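Local coordinates for protein O-methyltransferase, putative (Bacillus cereus, PDB 3DUW) that binds S-adenosyl-L-homocysteine and probably transfers a methyl group from S-adenosylmethionine to a hydroxyl of its substrate, at residues A[40-51]-A[68-79]. Numbering follows the deposited sequence.
With SAH (S-adenosyl-L-homocysteine), chain C.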
loop_
_atom_site.group_PDB
_atom_site.type_symbol
_atom_site.label_atom_id
_atom_site.label_comp_id
_atom_site.label_asym_id
_atom_site.label_seq_id
_atom_site.Cartn_x
_atom_site.Cartn_y
_atom_site.Cartn_z
ATOM N N HIS A 40 -13.126 14.017 7.844
ATOM C CA HIS A 40 -12.877 13.202 6.663
ATOM C C HIS A 40 -11.403 13.117 6.286
ATOM O O HIS A 40 -11.073 12.642 5.194
ATOM C CB HIS A 40 -13.674 13.725 5.462
ATOM C CG HIS A 40 -15.160 13.673 5.646
ATOM N ND1 HIS A 40 -15.775 12.819 6.536
ATOM C CD2 HIS A 40 -16.153 14.357 5.031
ATOM C CE1 HIS A 40 -17.084 12.981 6.463
ATOM N NE2 HIS A 40 -17.340 13.907 5.558
ATOM N N ASP A 41 -10.521 13.569 7.176
ATOM C CA ASP A 41 -9.085 13.501 6.899
ATOM C C ASP A 41 -8.666 12.034 6.854
ATOM O O ASP A 41 -9.302 11.182 7.474
ATOM C CB ASP A 41 -8.250 14.161 8.011
ATOM C CG ASP A 41 -8.920 15.369 8.636
ATOM O OD1 ASP A 41 -9.947 15.190 9.322
ATOM O OD2 ASP A 41 -8.408 16.497 8.457
ATOM N N VAL A 42 -7.604 11.726 6.121
ATOM C CA VAL A 42 -7.126 10.349 6.129
ATOM C C VAL A 42 -6.688 10.090 7.571
ATOM O O VAL A 42 -6.387 11.026 8.320
ATOM C CB VAL A 42 -5.897 10.133 5.206
ATOM C CG1 VAL A 42 -6.311 10.263 3.753
ATOM C CG2 VAL A 42 -4.781 11.116 5.556
ATOM N N SER A 43 -6.678 8.826 7.971
ATOM C CA SER A 43 -6.248 8.467 9.317
ATOM C C SER A 43 -4.733 8.638 9.375
ATOM O O SER A 43 -4.071 8.762 8.341
ATOM C CB SER A 43 -6.592 7.009 9.610
ATOM O OG SER A 43 -5.778 6.152 8.827
ATOM N N PRO A 44 -4.158 8.644 10.587
ATOM C CA PRO A 44 -2.706 8.801 10.685
ATOM C C PRO A 44 -1.927 7.701 9.954
ATOM O O PRO A 44 -0.923 7.980 9.296
ATOM C CB PRO A 44 -2.460 8.776 12.189
ATOM C CG PRO A 44 -3.711 9.389 12.740
ATOM C CD PRO A 44 -4.791 8.720 11.915
ATOM N N THR A 45 -2.385 6.456 10.072
ATOM C CA THR A 45 -1.699 5.345 9.417
ATOM C C THR A 45 -1.831 5.432 7.898
ATOM O O THR A 45 -0.919 5.038 7.168
ATOM C CB THR A 45 -2.223 3.980 9.916
ATOM O OG1 THR A 45 -3.648 3.935 9.806
ATOM C CG2 THR A 45 -1.821 3.761 11.369
ATOM N N GLN A 46 -2.963 5.941 7.421
ATOM C CA GLN A 46 -3.171 6.114 5.986
ATOM C C GLN A 46 -2.282 7.267 5.511
ATOM O O GLN A 46 -1.695 7.206 4.429
ATOM C CB GLN A 46 -4.637 6.432 5.682
ATOM C CG GLN A 46 -5.579 5.276 5.946
ATOM C CD GLN A 46 -7.036 5.679 5.877
ATOM O OE1 GLN A 46 -7.366 6.861 5.786
ATOM N NE2 GLN A 46 -7.921 4.692 5.933
ATOM N N GLY A 47 -2.195 8.323 6.317
ATOM C CA GLY A 47 -1.349 9.442 5.950
ATOM C C GLY A 47 0.097 9.002 5.831
ATOM O O GLY A 47 0.790 9.380 4.884
ATOM N N LYS A 48 0.566 8.193 6.778
ATOM C CA LYS A 48 1.948 7.745 6.711
ATOM C C LYS A 48 2.151 6.810 5.528
ATOM O O LYS A 48 3.228 6.784 4.935
ATOM C CB LYS A 48 2.383 7.065 8.004
ATOM C CG LYS A 48 3.879 6.813 8.008
ATOM C CD LYS A 48 4.422 6.581 9.394
ATOM C CE LYS A 48 5.939 6.522 9.357
ATOM N NZ LYS A 48 6.492 6.282 10.709
ATOM N N PHE A 49 1.121 6.043 5.182
ATOM C CA PHE A 49 1.207 5.157 4.029
ATOM C C PHE A 49 1.467 6.032 2.801
ATOM O O PHE A 49 2.325 5.721 1.975
ATOM C CB PHE A 49 -0.103 4.389 3.840
ATOM C CG PHE A 49 -0.137 3.565 2.585
ATOM C CD1 PHE A 49 0.471 2.314 2.538
ATOM C CD2 PHE A 49 -0.736 4.061 1.433
ATOM C CE1 PHE A 49 0.481 1.571 1.355
ATOM C CE2 PHE A 49 -0.728 3.324 0.249
ATOM C CZ PHE A 49 -0.118 2.079 0.213
ATOM N N LEU A 50 0.720 7.125 2.677
ATOM C CA LEU A 50 0.905 8.023 1.542
ATOM C C LEU A 50 2.309 8.624 1.534
ATOM O O LEU A 50 2.967 8.666 0.497
ATOM C CB LEU A 50 -0.129 9.145 1.573
ATOM C CG LEU A 50 -1.573 8.723 1.287
ATOM C CD1 LEU A 50 -2.486 9.907 1.535
ATOM C CD2 LEU A 50 -1.719 8.230 -0.150
ATOM N N GLN A 51 2.768 9.093 2.689
ATOM C CA GLN A 51 4.099 9.679 2.779
ATOM C C GLN A 51 5.160 8.679 2.332
ATOM O O GLN A 51 6.047 9.006 1.543
ATOM C CB GLN A 51 4.379 10.106 4.214
ATOM C CG GLN A 51 5.713 10.788 4.416
ATOM C CD GLN A 51 5.905 11.192 5.852
ATOM O OE1 GLN A 51 6.130 10.354 6.715
ATOM N NE2 GLN A 51 5.787 12.481 6.121
ATOM N N LEU A 68 -9.466 19.614 2.113
ATOM C CA LEU A 68 -10.062 19.722 3.455
ATOM C C LEU A 68 -9.230 20.696 4.300
ATOM O O LEU A 68 -9.219 21.901 4.056
ATOM C CB LEU A 68 -10.098 18.381 4.171
ATOM C CG LEU A 68 -11.085 18.233 5.320
ATOM C CD1 LEU A 68 -12.469 18.704 4.892
ATOM C CD2 LEU A 68 -11.146 16.787 5.772
ATOM N N GLY A 69 -8.510 20.177 5.279
ATOM C CA GLY A 69 -7.708 21.033 6.119
ATOM C C GLY A 69 -6.211 20.871 5.874
ATOM O O GLY A 69 -5.389 21.434 6.586
ATOM N N GLY A 70 -5.853 20.090 4.858
ATOM C CA GLY A 70 -4.455 19.883 4.517
ATOM C C GLY A 70 -3.739 18.796 5.310
ATOM O O GLY A 70 -2.508 18.706 5.274
ATOM N N TYR A 71 -4.494 17.968 6.029
ATOM C CA TYR A 71 -3.883 16.891 6.800
ATOM C C TYR A 71 -3.142 15.913 5.874
ATOM O O TYR A 71 -1.954 15.664 6.061
ATOM C CB TYR A 71 -4.949 16.161 7.621
ATOM C CG TYR A 71 -4.385 15.128 8.572
ATOM C CD1 TYR A 71 -3.772 15.503 9.768
ATOM C CD2 TYR A 71 -4.454 13.771 8.265
ATOM C CE1 TYR A 71 -3.243 14.549 10.635
ATOM C CE2 TYR A 71 -3.928 12.812 9.120
ATOM C CZ TYR A 71 -3.325 13.205 10.300
ATOM O OH TYR A 71 -2.792 12.243 11.129
ATOM N N SER A 72 -3.827 15.367 4.874
ATOM C CA SER A 72 -3.163 14.450 3.948
ATOM C C SER A 72 -2.064 15.186 3.191
ATOM O O SER A 72 -1.014 14.619 2.896
ATOM C CB SER A 72 -4.156 13.887 2.933
ATOM O OG SER A 72 -4.811 14.936 2.239
ATOM N N THR A 73 -2.324 16.451 2.873
ATOM C CA THR A 73 -1.379 17.274 2.131
ATOM C C THR A 73 -0.033 17.351 2.839
ATOM O O THR A 73 1.018 17.278 2.204
ATOM C CB THR A 73 -1.924 18.697 1.966
ATOM O OG1 THR A 73 -3.345 18.643 1.784
ATOM C CG2 THR A 73 -1.290 19.369 0.762
ATOM N N ILE A 74 -0.070 17.516 4.157
ATOM C CA ILE A 74 1.154 17.593 4.945
ATOM C C ILE A 74 1.913 16.261 4.900
ATOM O O ILE A 74 3.135 16.238 4.743
ATOM C CB ILE A 74 0.826 18.000 6.397
ATOM C CG1 ILE A 74 0.382 19.467 6.412
ATOM C CG2 ILE A 74 2.034 17.788 7.297
ATOM C CD1 ILE A 74 -0.271 19.911 7.703
ATOM N N TRP A 75 1.192 15.149 5.026
ATOM C CA TRP A 75 1.837 13.843 4.957
ATOM C C TRP A 75 2.510 13.671 3.597
ATOM O O TRP A 75 3.643 13.196 3.510
ATOM C CB TRP A 75 0.824 12.712 5.152
ATOM C CG TRP A 75 0.432 12.449 6.577
ATOM C CD1 TRP A 75 -0.752 12.772 7.175
ATOM C CD2 TRP A 75 1.204 11.754 7.567
ATOM N NE1 TRP A 75 -0.769 12.314 8.473
ATOM C CE2 TRP A 75 0.419 11.686 8.739
ATOM C CE3 TRP A 75 2.481 11.178 7.576
ATOM C CZ2 TRP A 75 0.870 11.066 9.911
ATOM C CZ3 TRP A 75 2.930 10.559 8.742
ATOM C CH2 TRP A 75 2.123 10.511 9.891
ATOM N N LEU A 76 1.807 14.053 2.536
ATOM C CA LEU A 76 2.344 13.941 1.183
ATOM C C LEU A 76 3.568 14.832 0.988
ATOM O O LEU A 76 4.599 14.388 0.480
ATOM C CB LEU A 76 1.272 14.316 0.156
ATOM C CG LEU A 76 0.101 13.340 0.000
ATOM C CD1 LEU A 76 -1.016 13.991 -0.791
ATOM C CD2 LEU A 76 0.580 12.077 -0.699
ATOM N N ALA A 77 3.452 16.088 1.403
ATOM C CA ALA A 77 4.550 17.035 1.254
ATOM C C ALA A 77 5.792 16.592 2.019
ATOM O O ALA A 77 6.917 16.803 1.566
ATOM C CB ALA A 77 4.114 18.412 1.720
ATOM N N ARG A 78 5.596 15.971 3.174
ATOM C CA ARG A 78 6.727 15.520 3.968
ATOM C C ARG A 78 7.464 14.349 3.332
ATOM O O ARG A 78 8.541 13.966 3.790
ATOM C CB ARG A 78 6.265 15.169 5.379
ATOM C CG ARG A 78 5.957 16.392 6.218
ATOM C CD ARG A 78 5.436 16.017 7.584
ATOM N NE ARG A 78 5.385 17.175 8.466
ATOM C CZ ARG A 78 4.935 17.142 9.715
ATOM N NH1 ARG A 78 4.492 16.006 10.229
ATOM N NH2 ARG A 78 4.935 18.245 10.451
ATOM N N GLY A 79 6.889 13.788 2.272
ATOM C CA GLY A 79 7.533 12.683 1.585
ATOM C C GLY A 79 8.462 13.170 0.483
ATOM O O GLY A 79 9.223 12.386 -0.088
HETATM N N SAH C . -7.694 14.248 1.556
HETATM C CA SAH C . -7.981 15.205 2.687
HETATM C CB SAH C . -9.450 15.311 2.926
HETATM C CG SAH C . -10.315 15.816 1.796
HETATM S SD SAH C . -12.087 15.556 2.238
HETATM C C SAH C . -7.318 14.625 3.981
HETATM O O SAH C . -6.768 13.522 3.921
HETATM O OXT SAH C . -7.387 15.350 5.038
HETATM C "C5'" SAH C . -12.818 15.878 0.684
HETATM C "C4'" SAH C . -12.613 17.406 0.240
HETATM O "O4'" SAH C . -13.261 17.416 -1.030
HETATM C "C3'" SAH C . -13.368 18.456 1.042
HETATM O "O3'" SAH C . -12.490 19.431 1.610
HETATM C "C2'" SAH C . -14.381 19.040 -0.022
HETATM O "O2'" SAH C . -14.715 20.400 0.217
HETATM C "C1'" SAH C . -13.644 18.794 -1.322
HETATM N N9 SAH C . -14.367 18.819 -2.452
HETATM C C8 SAH C . -15.644 18.384 -2.763
HETATM N N7 SAH C . -16.011 18.580 -3.990
HETATM C C5 SAH C . -14.891 19.205 -4.593
HETATM C C6 SAH C . -14.677 19.669 -5.942
HETATM N N6 SAH C . -15.589 19.571 -6.919
HETATM N N1 SAH C . -13.449 20.233 -6.173
HETATM C C2 SAH C . -12.488 20.355 -5.210
HETATM N N3 SAH C . -12.655 19.925 -3.909
HETATM C C4 SAH C . -13.877 19.362 -3.674
HETATM O O HOH W 1 -7.509 17.797 6.250
#
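The indole of W75 lies with one face on the backbone of helix 44-51: G47 CA stands over its five-membered ring, 3.6 Å from the centroid and 12° off the normal, K48 CA and N cover the benzo part, and P44 O lies above the rim. Q51 OE1 and Y71 CD2 come up at the indole edge in plane. Placed with CG beside its own backbone N (chi1 -79°), W75 is a knob among P44, G47, K48 and Q51; because G47 has no CB, the ring can lie flat on the backbone here. The Y71 ring takes W75 CD1 on one face and has P44 N and S43 O near its plane; V42 O approaches Y71 CE2 obliquely at 3.1 Å, while P44 CG rests against Y71 OH. Deeper in, L50 CB packs on L76 CD2 (3.8 Å), with strand 136-139 beneath both. The axes of helix segments 44-51 and 71-77 approach to 7.9 Å, crossing at -35°. At the N-terminal ends a water joins D41 OD2 (2.7 Å), the amides of G69 and Y71 and the ligand carboxylate oxygen OXT. S72 OG accepts from the ligand amine N at 3.0 Å and is also hydrogen-bonded to E64 OE2, while L68 packs along the ligand's aliphatic chain. The two helix N-termini, with the loops leading into them, thus form one side of the site for the amino-acid end of S-adenosyl-L-homocysteine, the glycine-rich loop after strand 61-65 being the cofactor-binding motif of Rossmann-like class I methyltransferases.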